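PDB 4DNH: dihydrodipicolinate synthase family protein from Sinorhizobium meliloti, which is of unknown function but folds as a TIM barrel and probably belongs to the dihydrodipicolinate synthase family of enzymes. Local coordinates for residues 25-30 with 70-75; 35-39 with 113-117; 176-182 with 222-226. All coordinates share one frame; numbering follows the deposited sequence.

In the fold
All three contacts belong to a single eight-stranded TIM barrel. Contact 1 lies at the surface, where the loop ahead of strand 37-40 runs over the end of helix 61-73. Contact 2 lies closer to the middle, between strands 37-40 and 115-119, and is purely apolar. Trp72 joins these two regions: its NE1 probably bonds to Leu114 O, and its ring packs on Ala113 and Ile115. Contact 3, whose centre is about 32 Å from that of contact 1, is partly buried and joins the end of helix 168-181 to the turn before strand 226-232. Contacts 1 and 3 both satisfy carbonyls near a helix end, by a backbone N-H and hydroxyl in one and a lysine in the other.

Contact 1: residues 25-30 with 70-75; sequences FNSRDA and RLWDLG
The Schellman motif that closes helix 61-73 at Gly75 is met by the loop 25-30, whose Ser27 and Arg28 both bond to the carbonyl of Asp73. Arg28 N gives Asp73 O a nearly straight hydrogen bond of 2.9 Å (165° at the hydrogen) in the carbonyl plane. Ser27 OG reaches the same Asp73 O at 3.1 Å, tilted out of that plane, so two donors grip one oxygen of the last turn. Serine suits the place because its hydroxyl sits close enough to the main chain to share this acceptor with the next N-H.

Two residues before Ser27, Phe25 makes the apolar half of the contact. With CG anti to its own N (chi1 -178°), the ring reaches across to the helix, and Leu74 CD2 stands almost directly over its centre, 3.6 Å from the centroid, in a CH-pi contact. The same methyl rests 3.5 Å from Asn26 O. Arg70 CG lies at the ring edge, in plane, while NH1 approaches obliquely, 3.5 Å from Phe25 CD2; the ring and guanidinium planes stand 48° apart, with Phe25 CE2 over one guanidinium face. The long aliphatic chain of arginine can thus border an aromatic ring while the charged end remains beside it.

Gly75 has a positive phi, a conformation that strains residues with a side chain, and a CB would also point into the loop at Arg28 O. Arg28 sends its extended chain on to Glu291 and Ser287 of helix 283-294, and Asp73 OD1 pairs with Arg110. A glycine-terminated helix whose Asp73 carbonyl is taken up by a passing loop is a C-capping arrangement, here at the helix-to-strand turn leading into strand 77-80 of the TIM barrel.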
ATOM      1  N   PHE A  25       6.155  -1.522 -20.214  1.00 50.20           N
ATOM      2  CA  PHE A  25       4.967  -2.175 -19.681  1.00 50.14           C
ATOM      3  C   PHE A  25       4.785  -3.455 -20.472  1.00 53.73           C
ATOM      4  O   PHE A  25       4.826  -3.435 -21.705  1.00 55.16           O
ATOM      5  CB  PHE A  25       3.774  -1.246 -19.877  1.00 50.19           C
ATOM      6  CG  PHE A  25       2.475  -1.771 -19.337  1.00 51.66           C
ATOM      7  CD1 PHE A  25       1.843  -2.869 -19.920  1.00 52.64           C
ATOM      8  CD2 PHE A  25       1.849  -1.126 -18.274  1.00 52.50           C
ATOM      9  CE1 PHE A  25       0.636  -3.341 -19.435  1.00 52.02           C
ATOM     10  CE2 PHE A  25       0.634  -1.597 -17.782  1.00 52.95           C
ATOM     11  CZ  PHE A  25       0.027  -2.705 -18.366  1.00 51.00           C
ATOM     12  N   ASN A  26       4.629  -4.574 -19.773  1.00 54.99           N
ATOM     13  CA  ASN A  26       4.381  -5.855 -20.436  1.00 55.16           C
ATOM     14  C   ASN A  26       3.362  -6.656 -19.630  1.00 53.48           C
ATOM     15  O   ASN A  26       3.543  -6.885 -18.439  1.00 55.79           O
ATOM     16  CB  ASN A  26       5.697  -6.621 -20.646  1.00 57.00           C
ATOM     17  CG  ASN A  26       5.556  -7.836 -21.567  1.00 63.19           C
ATOM     18  OD1 ASN A  26       6.426  -8.706 -21.579  1.00 65.61           O
ATOM     19  ND2 ASN A  26       4.479  -7.897 -22.346  1.00 67.15           N
ATOM     20  N   SER A  27       2.268  -7.027 -20.277  1.00 51.43           N
ATOM     21  CA  SER A  27       1.216  -7.836 -19.667  1.00 51.41           C
ATOM     22  C   SER A  27       1.787  -9.167 -19.177  1.00 50.86           C
ATOM     23  O   SER A  27       2.616  -9.757 -19.845  1.00 52.23           O
ATOM     24  CB  SER A  27       0.112  -8.100 -20.699  1.00 53.40           C
ATOM     25  OG  SER A  27      -1.173  -8.074 -20.100  1.00 52.75           O
ATOM     26  N   ARG A  28       1.355  -9.626 -18.007  1.00 49.51           N
ATOM     27  CA  ARG A  28       1.934 -10.813 -17.372  1.00 49.63           C
ATOM     28  C   ARG A  28       0.907 -11.497 -16.500  1.00 49.93           C
ATOM     29  O   ARG A  28      -0.003 -10.859 -15.962  1.00 48.26           O
ATOM     30  CB  ARG A  28       3.159 -10.464 -16.497  1.00 49.87           C
ATOM     31  CG  ARG A  28       4.394  -9.997 -17.252  1.00 50.36           C
ATOM     32  CD  ARG A  28       5.634  -9.843 -16.376  1.00 49.86           C
ATOM     33  NE  ARG A  28       6.712  -9.268 -17.177  1.00 49.97           N
ATOM     34  CZ  ARG A  28       6.939  -7.962 -17.314  1.00 49.84           C
ATOM     35  NH1 ARG A  28       7.930  -7.550 -18.096  1.00 48.40           N
ATOM     36  NH2 ARG A  28       6.192  -7.062 -16.661  1.00 48.57           N
ATOM     37  N   ASP A  29       1.087 -12.805 -16.371  1.00 54.20           N
ATOM     38  CA  ASP A  29       0.258 -13.688 -15.569  1.00 58.08           C
ATOM     39  C   ASP A  29       1.008 -13.914 -14.270  1.00 57.28           C
ATOM     40  O   ASP A  29       2.226 -14.116 -14.292  1.00 58.64           O
ATOM     41  CB  ASP A  29       0.106 -15.031 -16.316  1.00 61.95           C
ATOM     42  CG  ASP A  29      -1.005 -15.907 -15.758  1.00 64.21           C
ATOM     43  OD1 ASP A  29      -1.026 -16.177 -14.536  1.00 63.47           O
ATOM     44  OD2 ASP A  29      -1.858 -16.351 -16.560  1.00 69.14           O
ATOM     45  N   ALA A  30       0.289 -13.902 -13.149  1.00 55.19           N
ATOM     46  CA  ALA A  30       0.901 -14.101 -11.826  1.00 54.34           C
ATOM     47  C   ALA A  30       1.682 -15.418 -11.720  1.00 61.87           C
ATOM     48  O   ALA A  30       2.632 -15.522 -10.940  1.00 63.82           O
ATOM     49  CB  ALA A  30      -0.145 -14.009 -10.724  1.00 50.31           C
ATOM     50  N   ARG A  70      -4.981  -2.022 -14.687  1.00 41.11           N
ATOM     51  CA  ARG A  70      -3.551  -1.886 -14.969  1.00 41.37           C
ATOM     52  C   ARG A  70      -2.740  -2.846 -14.101  1.00 41.70           C
ATOM     53  O   ARG A  70      -1.797  -3.495 -14.592  1.00 42.57           O
ATOM     54  CB  ARG A  70      -3.086  -0.443 -14.728  1.00 41.12           C
ATOM     55  CG  ARG A  70      -1.681  -0.113 -15.208  1.00 43.63           C
ATOM     56  CD  ARG A  70      -1.344   1.322 -14.824  1.00 48.17           C
ATOM     57  NE  ARG A  70       0.087   1.615 -14.655  1.00 51.19           N
ATOM     58  CZ  ARG A  70       0.934   1.853 -15.659  1.00 53.16           C
ATOM     59  NH1 ARG A  70       0.506   1.805 -16.930  1.00 51.08           N
ATOM     60  NH2 ARG A  70       2.214   2.123 -15.395  1.00 48.94           N
ATOM     61  N   LEU A  71      -3.111  -2.949 -12.821  1.00 40.24           N
ATOM     62  CA  LEU A  71      -2.380  -3.831 -11.900  1.00 39.35           C
ATOM     63  C   LEU A  71      -2.627  -5.284 -12.251  1.00 39.95           C
ATOM     64  O   LEU A  71      -1.692  -6.065 -12.352  1.00 40.91           O
ATOM     65  CB  LEU A  71      -2.696  -3.563 -10.417  1.00 36.17           C
ATOM     66  CG  LEU A  71      -2.263  -2.241  -9.781  1.00 34.69           C
ATOM     67  CD1 LEU A  71      -2.787  -2.155  -8.348  1.00 34.25           C
ATOM     68  CD2 LEU A  71      -0.757  -2.041  -9.802  1.00 33.34           C
ATOM     69  N   TRP A  72      -3.888  -5.648 -12.444  1.00 41.64           N
ATOM     70  CA  TRP A  72      -4.199  -7.012 -12.877  1.00 42.23           C
ATOM     71  C   TRP A  72      -3.504  -7.393 -14.149  1.00 42.03           C
ATOM     72  O   TRP A  72      -3.014  -8.515 -14.241  1.00 42.73           O
ATOM     73  CB  TRP A  72      -5.687  -7.247 -12.948  1.00 40.21           C
ATOM     74  CG  TRP A  72      -6.335  -7.204 -11.589  1.00 39.03           C
ATOM     75  CD1 TRP A  72      -5.831  -7.711 -10.393  1.00 38.39           C
ATOM     76  CD2 TRP A  72      -7.643  -6.628 -11.237  1.00 38.92           C
ATOM     77  NE1 TRP A  72      -6.709  -7.495  -9.361  1.00 37.29           N
ATOM     78  CE2 TRP A  72      -7.814  -6.850  -9.793  1.00 37.64           C
ATOM     79  CE3 TRP A  72      -8.657  -5.973 -11.947  1.00 39.59           C
ATOM     80  CZ2 TRP A  72      -8.953  -6.431  -9.113  1.00 37.16           C
ATOM     81  CZ3 TRP A  72      -9.798  -5.550 -11.247  1.00 39.15           C
ATOM     82  CH2 TRP A  72      -9.938  -5.774  -9.863  1.00 38.50           C
ATOM     83  N   ASP A  73      -3.409  -6.455 -15.100  1.00 43.24           N
ATOM     84  CA  ASP A  73      -2.731  -6.674 -16.408  1.00 45.94           C
ATOM     85  C   ASP A  73      -1.278  -7.059 -16.243  1.00 47.65           C
ATOM     86  O   ASP A  73      -0.756  -7.862 -17.013  1.00 50.19           O
ATOM     87  CB  ASP A  73      -2.758  -5.411 -17.285  1.00 46.43           C
ATOM     88  CG  ASP A  73      -4.120  -5.147 -17.918  1.00 48.23           C
ATOM     89  OD1 ASP A  73      -5.005  -6.025 -17.866  1.00 46.87           O
ATOM     90  OD2 ASP A  73      -4.305  -4.038 -18.469  1.00 50.16           O
ATOM     91  N   LEU A  74      -0.628  -6.459 -15.245  1.00 46.56           N
ATOM     92  CA  LEU A  74       0.779  -6.705 -14.966  1.00 46.54           C
ATOM     93  C   LEU A  74       0.989  -7.934 -14.076  1.00 47.37           C
ATOM     94  O   LEU A  74       2.131  -8.278 -13.737  1.00 48.57           O
ATOM     95  CB  LEU A  74       1.426  -5.470 -14.336  1.00 44.06           C
ATOM     96  CG  LEU A  74       1.536  -4.220 -15.220  1.00 45.34           C
ATOM     97  CD1 LEU A  74       1.832  -3.005 -14.361  1.00 42.94           C
ATOM     98  CD2 LEU A  74       2.586  -4.337 -16.316  1.00 46.59           C
ATOM     99  N   GLY A  75      -0.107  -8.585 -13.697  1.00 45.01           N
ATOM    100  CA  GLY A  75      -0.040  -9.794 -12.889  1.00 45.22           C
ATOM    101  C   GLY A  75      -0.044  -9.564 -11.396  1.00 45.99           C
ATOM    102  O   GLY A  75      -0.065 -10.530 -10.634  1.00 48.50           O
TER

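Contact 2: residues 35-39 with 113-117; sequences RVAFA and ALIAC
Phe38 of strand 37-40 lays its ring against Leu114, just before strand 115-119, and Ala116 within it. The backbones stay apart, with Phe38 CA and Ile115 CA 7.9 Å from each other, because strand 77-80 runs between them, its Gly77 pairing with Ala37 and Ala39. Side chains therefore do all the bridging.

The main bump is the branched end of Leu114. With CG anti to its backbone N (chi1 164°), the leucine reaches out and crosses the phenyl group at about a right angle. CG touches Phe38 CE2 at 3.8 Å, and CD2 stands above one face, shifted toward the rim, 4.2 Å from the ring centroid. Leucine fits because its whole fork lies on one side of the ring plane, CD1 and CD2 both reaching the CZ end. The bump in the other direction is the CE2 corner of Phe38, which enters the angle between Leu114 and Ala116; Ala116 CB closes on CE2 at 4.1 Å, and its small methyl lets the ring come up to the strand backbone, whose Ile115 C lies near the ring plane. Val36 CG1 adds a looser touch on Leu114 CD2, at 4.4 Å.

No hydrogen bond crosses these segments. The contact thus rests on shape and on the exclusion of water from apolar groups, while backbone polar atoms pair along the sheet, as those of Phe38 do with Ala274 and Leu276.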
ATOM      1  N   ARG A  35       6.500 -15.500  -6.388  1.00 55.23           N
ATOM      2  CA  ARG A  35       6.043 -14.795  -5.195  1.00 52.37           C
ATOM      3  C   ARG A  35       4.576 -14.440  -5.344  1.00 51.25           C
ATOM      4  O   ARG A  35       4.090 -14.329  -6.468  1.00 51.08           O
ATOM      5  CB  ARG A  35       6.831 -13.499  -5.005  1.00 51.84           C
ATOM      6  CG  ARG A  35       8.325 -13.665  -4.775  1.00 53.62           C
ATOM      7  CD  ARG A  35       8.631 -14.147  -3.374  1.00 54.27           C
ATOM      8  NE  ARG A  35      10.068 -14.325  -3.178  1.00 56.18           N
ATOM      9  CZ  ARG A  35      10.726 -15.450  -3.439  1.00 57.52           C
ATOM     10  NH1 ARG A  35      10.082 -16.514  -3.905  1.00 57.11           N
ATOM     11  NH2 ARG A  35      12.033 -15.513  -3.236  1.00 58.40           N
ATOM     12  N   VAL A  36       3.888 -14.250  -4.214  1.00 50.98           N
ATOM     13  CA  VAL A  36       2.554 -13.624  -4.171  1.00 49.43           C
ATOM     14  C   VAL A  36       2.655 -12.125  -3.846  1.00 49.67           C
ATOM     15  O   VAL A  36       2.969 -11.731  -2.712  1.00 49.78           O
ATOM     16  CB  VAL A  36       1.633 -14.315  -3.145  1.00 50.94           C
ATOM     17  CG1 VAL A  36       0.253 -13.663  -3.133  1.00 52.42           C
ATOM     18  CG2 VAL A  36       1.512 -15.797  -3.461  1.00 49.95           C
ATOM     19  N   ALA A  37       2.374 -11.295  -4.851  1.00 47.80           N
ATOM     20  CA  ALA A  37       2.604  -9.855  -4.778  1.00 42.00           C
ATOM     21  C   ALA A  37       1.326  -9.084  -4.991  1.00 42.27           C
ATOM     22  O   ALA A  37       0.659  -9.264  -6.010  1.00 43.05           O
ATOM     23  CB  ALA A  37       3.622  -9.438  -5.817  1.00 39.65           C
ATOM     24  N   PHE A  38       1.003  -8.215  -4.030  1.00 42.41           N
ATOM     25  CA  PHE A  38      -0.105  -7.275  -4.132  1.00 42.52           C
ATOM     26  C   PHE A  38       0.450  -5.869  -4.203  1.00 45.14           C
ATOM     27  O   PHE A  38       1.420  -5.532  -3.513  1.00 47.73           O
ATOM     28  CB  PHE A  38      -0.931  -7.275  -2.851  1.00 42.89           C
ATOM     29  CG  PHE A  38      -1.803  -8.477  -2.665  1.00 42.42           C
ATOM     30  CD1 PHE A  38      -1.325  -9.601  -2.005  1.00 42.19           C
ATOM     31  CD2 PHE A  38      -3.125  -8.453  -3.071  1.00 39.98           C
ATOM     32  CE1 PHE A  38      -2.146 -10.701  -1.803  1.00 42.88           C
ATOM     33  CE2 PHE A  38      -3.947  -9.546  -2.860  1.00 40.93           C
ATOM     34  CZ  PHE A  38      -3.457 -10.673  -2.232  1.00 41.48           C
ATOM     35  N   ALA A  39      -0.203  -5.026  -4.987  1.00 42.44           N
ATOM     36  CA  ALA A  39      -0.019  -3.605  -4.822  1.00 39.32           C
ATOM     37  C   ALA A  39      -1.204  -3.022  -4.031  1.00 42.72           C
ATOM     38  O   ALA A  39      -2.374  -3.305  -4.326  1.00 40.73           O
ATOM     39  CB  ALA A  39       0.138  -2.939  -6.172  1.00 35.92           C
ATOM     40  N   ALA A 113      -7.753 -11.870 -11.794  1.00 48.39           N
ATOM     41  CA  ALA A 113      -7.795 -10.753 -10.872  1.00 45.62           C
ATOM     42  C   ALA A 113      -7.712 -11.181  -9.406  1.00 44.09           C
ATOM     43  O   ALA A 113      -8.710 -11.629  -8.828  1.00 45.49           O
ATOM     44  CB  ALA A 113      -9.038  -9.912 -11.121  1.00 45.56           C
ATOM     45  N   LEU A 114      -6.526 -11.040  -8.812  1.00 41.09           N
ATOM     46  CA  LEU A 114      -6.332 -11.331  -7.398  1.00 39.80           C
ATOM     47  C   LEU A 114      -6.564 -10.046  -6.588  1.00 41.03           C
ATOM     48  O   LEU A 114      -6.073  -8.969  -6.935  1.00 41.40           O
ATOM     49  CB  LEU A 114      -4.936 -11.899  -7.155  1.00 39.48           C
ATOM     50  CG  LEU A 114      -4.342 -11.943  -5.729  1.00 39.91           C
ATOM     51  CD1 LEU A 114      -4.912 -13.089  -4.895  1.00 40.53           C
ATOM     52  CD2 LEU A 114      -2.820 -12.049  -5.800  1.00 39.82           C
ATOM     53  N   ILE A 115      -7.318 -10.166  -5.505  1.00 41.45           N
ATOM     54  CA  ILE A 115      -7.801  -9.021  -4.765  1.00 39.68           C
ATOM     55  C   ILE A 115      -8.183  -9.458  -3.363  1.00 40.73           C
ATOM     56  O   ILE A 115      -8.721 -10.549  -3.159  1.00 41.88           O
ATOM     57  CB  ILE A 115      -8.982  -8.300  -5.499  1.00 37.75           C
ATOM     58  CG1 ILE A 115      -9.574  -7.183  -4.634  1.00 35.33           C
ATOM     59  CG2 ILE A 115     -10.062  -9.294  -5.950  1.00 37.89           C
ATOM     60  CD1 ILE A 115     -10.214  -6.070  -5.426  1.00 34.70           C
ATOM     61  N   ALA A 116      -7.872  -8.600  -2.397  1.00 41.04           N
ATOM     62  CA  ALA A 116      -8.246  -8.812  -1.012  1.00 40.56           C
ATOM     63  C   ALA A 116      -8.553  -7.447  -0.435  1.00 40.48           C
ATOM     64  O   ALA A 116      -7.920  -6.446  -0.806  1.00 40.48           O
ATOM     65  CB  ALA A 116      -7.120  -9.497  -0.242  1.00 39.85           C
ATOM     66  N   CYS A 117      -9.499  -7.415   0.493  1.00 40.71           N
ATOM     67  CA  CYS A 117     -10.151  -6.182   0.869  1.00 42.02           C
ATOM     68  C   CYS A 117      -9.956  -5.858   2.323  1.00 43.55           C
ATOM     69  O   CYS A 117     -10.239  -6.691   3.186  1.00 45.14           O
ATOM     70  CB  CYS A 117     -11.638  -6.306   0.576  1.00 46.00           C
ATOM     71  SG  CYS A 117     -11.931  -6.817  -1.128  1.00 49.83           S
TER

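Contact 3: residues 176-182 with 222-226; sequences DRVLSQV and HAAKV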
ATOM      1  N   ASP A 176      -9.459 -13.479  18.646  1.00 69.89           N
ATOM      2  CA  ASP A 176      -9.985 -14.824  18.853  1.00 70.91           C
ATOM      3  C   ASP A 176     -11.417 -14.929  18.304  1.00 69.98           C
ATOM      4  O   ASP A 176     -11.730 -15.877  17.576  1.00 70.83           O
ATOM      5  CB  ASP A 176      -9.882 -15.242  20.333  1.00 72.48           C
ATOM      6  CG  ASP A 176     -10.600 -16.557  20.637  1.00 78.09           C
ATOM      7  OD1 ASP A 176     -10.400 -17.568  19.917  1.00 78.16           O
ATOM      8  OD2 ASP A 176     -11.367 -16.579  21.626  1.00 81.92           O
ATOM      9  N   ARG A 177     -12.275 -13.960  18.625  1.00 68.11           N
ATOM     10  CA  ARG A 177     -13.635 -13.996  18.107  1.00 69.59           C
ATOM     11  C   ARG A 177     -13.663 -13.704  16.610  1.00 66.34           C
ATOM     12  O   ARG A 177     -14.235 -14.469  15.834  1.00 66.77           O
ATOM     13  CB  ARG A 177     -14.589 -13.075  18.879  1.00 73.64           C
ATOM     14  CG  ARG A 177     -16.063 -13.431  18.645  1.00 79.44           C
ATOM     15  CD  ARG A 177     -16.945 -13.149  19.853  1.00 85.16           C
ATOM     16  NE  ARG A 177     -16.567 -13.959  21.011  1.00 91.86           N
ATOM     17  CZ  ARG A 177     -16.982 -13.746  22.262  1.00 98.95           C
ATOM     18  NH1 ARG A 177     -17.800 -12.736  22.538  1.00 99.03           N
ATOM     19  NH2 ARG A 177     -16.575 -14.547  23.244  1.00101.86           N
ATOM     20  N   VAL A 178     -13.023 -12.612  16.213  1.00 63.86           N
ATOM     21  CA  VAL A 178     -12.954 -12.219  14.812  1.00 61.44           C
ATOM     22  C   VAL A 178     -12.494 -13.378  13.917  1.00 61.71           C
ATOM     23  O   VAL A 178     -13.208 -13.748  12.976  1.00 62.50           O
ATOM     24  CB  VAL A 178     -12.076 -10.958  14.607  1.00 59.11           C
ATOM     25  CG1 VAL A 178     -11.842 -10.692  13.126  1.00 57.97           C
ATOM     26  CG2 VAL A 178     -12.725  -9.739  15.253  1.00 57.73           C
ATOM     27  N   LEU A 179     -11.341 -13.971  14.230  1.00 61.04           N
ATOM     28  CA  LEU A 179     -10.751 -14.999  13.366  1.00 62.37           C
ATOM     29  C   LEU A 179     -11.486 -16.332  13.353  1.00 67.68           C
ATOM     30  O   LEU A 179     -11.460 -17.034  12.348  1.00 69.60           O
ATOM     31  CB  LEU A 179      -9.275 -15.230  13.684  1.00 61.60           C
ATOM     32  CG  LEU A 179      -8.287 -14.165  13.213  1.00 58.47           C
ATOM     33  CD1 LEU A 179      -6.916 -14.409  13.834  1.00 58.21           C
ATOM     34  CD2 LEU A 179      -8.201 -14.129  11.689  1.00 55.90           C
ATOM     35  N   SER A 180     -12.131 -16.688  14.460  1.00 69.83           N
ATOM     36  CA  SER A 180     -12.943 -17.903  14.478  1.00 72.71           C
ATOM     37  C   SER A 180     -14.241 -17.704  13.697  1.00 72.15           C
ATOM     38  O   SER A 180     -14.905 -18.677  13.345  1.00 72.20           O
ATOM     39  CB  SER A 180     -13.235 -18.363  15.909  1.00 75.87           C
ATOM     40  OG  SER A 180     -14.109 -17.461  16.560  1.00 77.11           O
ATOM     41  N   GLN A 181     -14.587 -16.448  13.414  1.00 71.14           N
ATOM     42  CA  GLN A 181     -15.820 -16.139  12.698  1.00 71.88           C
ATOM     43  C   GLN A 181     -15.656 -15.692  11.238  1.00 71.67           C
ATOM     44  O   GLN A 181     -16.650 -15.504  10.531  1.00 74.01           O
ATOM     45  CB  GLN A 181     -16.656 -15.134  13.480  1.00 74.93           C
ATOM     46  CG  GLN A 181     -17.493 -15.789  14.561  1.00 85.85           C
ATOM     47  CD  GLN A 181     -18.607 -14.891  15.053  1.00 96.42           C
ATOM     48  OE1 GLN A 181     -19.383 -14.350  14.260  1.00 95.64           O
ATOM     49  NE2 GLN A 181     -18.695 -14.726  16.372  1.00103.37           N
ATOM     50  N   VAL A 182     -14.418 -15.523  10.776  1.00 69.30           N
ATOM     51  CA  VAL A 182     -14.185 -15.221   9.358  1.00 65.92           C
ATOM     52  C   VAL A 182     -14.544 -16.477   8.575  1.00 65.88           C
ATOM     53  O   VAL A 182     -14.533 -17.571   9.129  1.00 65.60           O
ATOM     54  CB  VAL A 182     -12.721 -14.824   9.051  1.00 64.42           C
ATOM     55  CG1 VAL A 182     -12.635 -14.057   7.739  1.00 62.99           C
ATOM     56  CG2 VAL A 182     -12.158 -13.949  10.145  1.00 65.44           C
ATOM     57  N   HIS A 222      -4.704 -19.338  15.429  1.00 73.02           N
ATOM     58  CA  HIS A 222      -5.651 -19.412  14.310  1.00 72.13           C
ATOM     59  C   HIS A 222      -4.984 -19.555  12.961  1.00 69.32           C
ATOM     60  O   HIS A 222      -5.410 -18.939  11.983  1.00 66.48           O
ATOM     61  CB  HIS A 222      -6.603 -18.210  14.326  1.00 73.55           C
ATOM     62  CG  HIS A 222      -7.311 -17.995  15.647  1.00 78.25           C
ATOM     63  ND1 HIS A 222      -8.403 -18.699  16.012  1.00 81.08           N
ATOM     64  CD2 HIS A 222      -7.048 -17.105  16.695  1.00 81.40           C
ATOM     65  CE1 HIS A 222      -8.814 -18.291  17.230  1.00 82.84           C
ATOM     66  NE2 HIS A 222      -7.984 -17.314  17.647  1.00 83.89           N
ATOM     67  N   ALA A 223      -3.951 -20.394  12.893  1.00 71.41           N
ATOM     68  CA  ALA A 223      -3.128 -20.558  11.679  1.00 71.52           C
ATOM     69  C   ALA A 223      -3.903 -20.870  10.383  1.00 72.20           C
ATOM     70  O   ALA A 223      -3.630 -20.262   9.326  1.00 69.62           O
ATOM     71  CB  ALA A 223      -2.038 -21.592  11.915  1.00 71.31           C
ATOM     72  N   ALA A 224      -4.858 -21.802  10.471  1.00 71.85           N
ATOM     73  CA  ALA A 224      -5.706 -22.180   9.326  1.00 71.87           C
ATOM     74  C   ALA A 224      -6.546 -21.003   8.810  1.00 72.11           C
ATOM     75  O   ALA A 224      -6.819 -20.902   7.616  1.00 74.25           O
ATOM     76  CB  ALA A 224      -6.601 -23.362   9.680  1.00 71.91           C
ATOM     77  N   LYS A 225      -6.939 -20.116   9.718  1.00 70.57           N
ATOM     78  CA  LYS A 225      -7.696 -18.923   9.368  1.00 68.24           C
ATOM     79  C   LYS A 225      -6.842 -17.727   8.949  1.00 63.15           C
ATOM     80  O   LYS A 225      -7.372 -16.642   8.724  1.00 59.59           O
ATOM     81  CB  LYS A 225      -8.631 -18.523  10.514  1.00 69.88           C
ATOM     82  CG  LYS A 225     -10.103 -18.574  10.147  1.00 72.38           C
ATOM     83  CD  LYS A 225     -10.702 -19.966  10.259  1.00 74.71           C
ATOM     84  CE  LYS A 225     -12.186 -19.943   9.913  1.00 72.12           C
ATOM     85  NZ  LYS A 225     -12.936 -18.958  10.745  1.00 69.14           N
ATOM     86  N   VAL A 226      -5.526 -17.922   8.844  1.00 62.62           N
ATOM     87  CA  VAL A 226      -4.603 -16.823   8.524  1.00 56.71           C
ATOM     88  C   VAL A 226      -3.713 -17.169   7.329  1.00 55.77           C
ATOM     89  O   VAL A 226      -2.785 -17.968   7.446  1.00 57.79           O
ATOM     90  CB  VAL A 226      -3.753 -16.414   9.759  1.00 55.15           C
ATOM     91  CG1 VAL A 226      -2.671 -15.407   9.388  1.00 54.09           C
ATOM     92  CG2 VAL A 226      -4.642 -15.835  10.855  1.00 54.41           C
TER
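The last turns of helix 168-181 lie beside the turn that follows helix 208-221, the backbones coming closest at Leu179 and Lys225, whose CA atoms are 6.4 Å apart. Lys225 bends at its second and fourth torsions (chi2 83°, chi4 -55°), which carries NZ round to the helix end. There it bonds to Val182 O at 2.7 Å and to Leu179 O at 2.9 Å, with a weak third bond to Ser180 O. Carbonyls left over at a C-terminal end, the negative end of the helix dipole, suit a lysine: its ammonium can donate several bonds at once and would probably be steadied by that field. A methionine in its place, having no charge or N-H, would probably leave the carbonyls of Leu179 and Val182 without their shared donor.

Beside this polar grip lies an apolar one. Leu179 CB sits over one face of the His222 ring, toward its rim, 4.2 Å from the centroid in a CH-pi contact. CD1 of the same leucine meets His222 CB at 3.8 Å and Val226 CG2 at 4.0 Å. This branched side chain can therefore fill the space between ring and strand, and it also packs on Val186 and Ile188 of strand 186-191. At the edge of the ring, in its plane, Asp176 OD1 lies 3.2 Å from His222 CE1.

Lys225 further pairs its backbone with Val186, so one residue joins two successive beta-alpha units. Neighbouring helix-to-strand turns are thus held together at this end of the (beta/alpha)8 barrel.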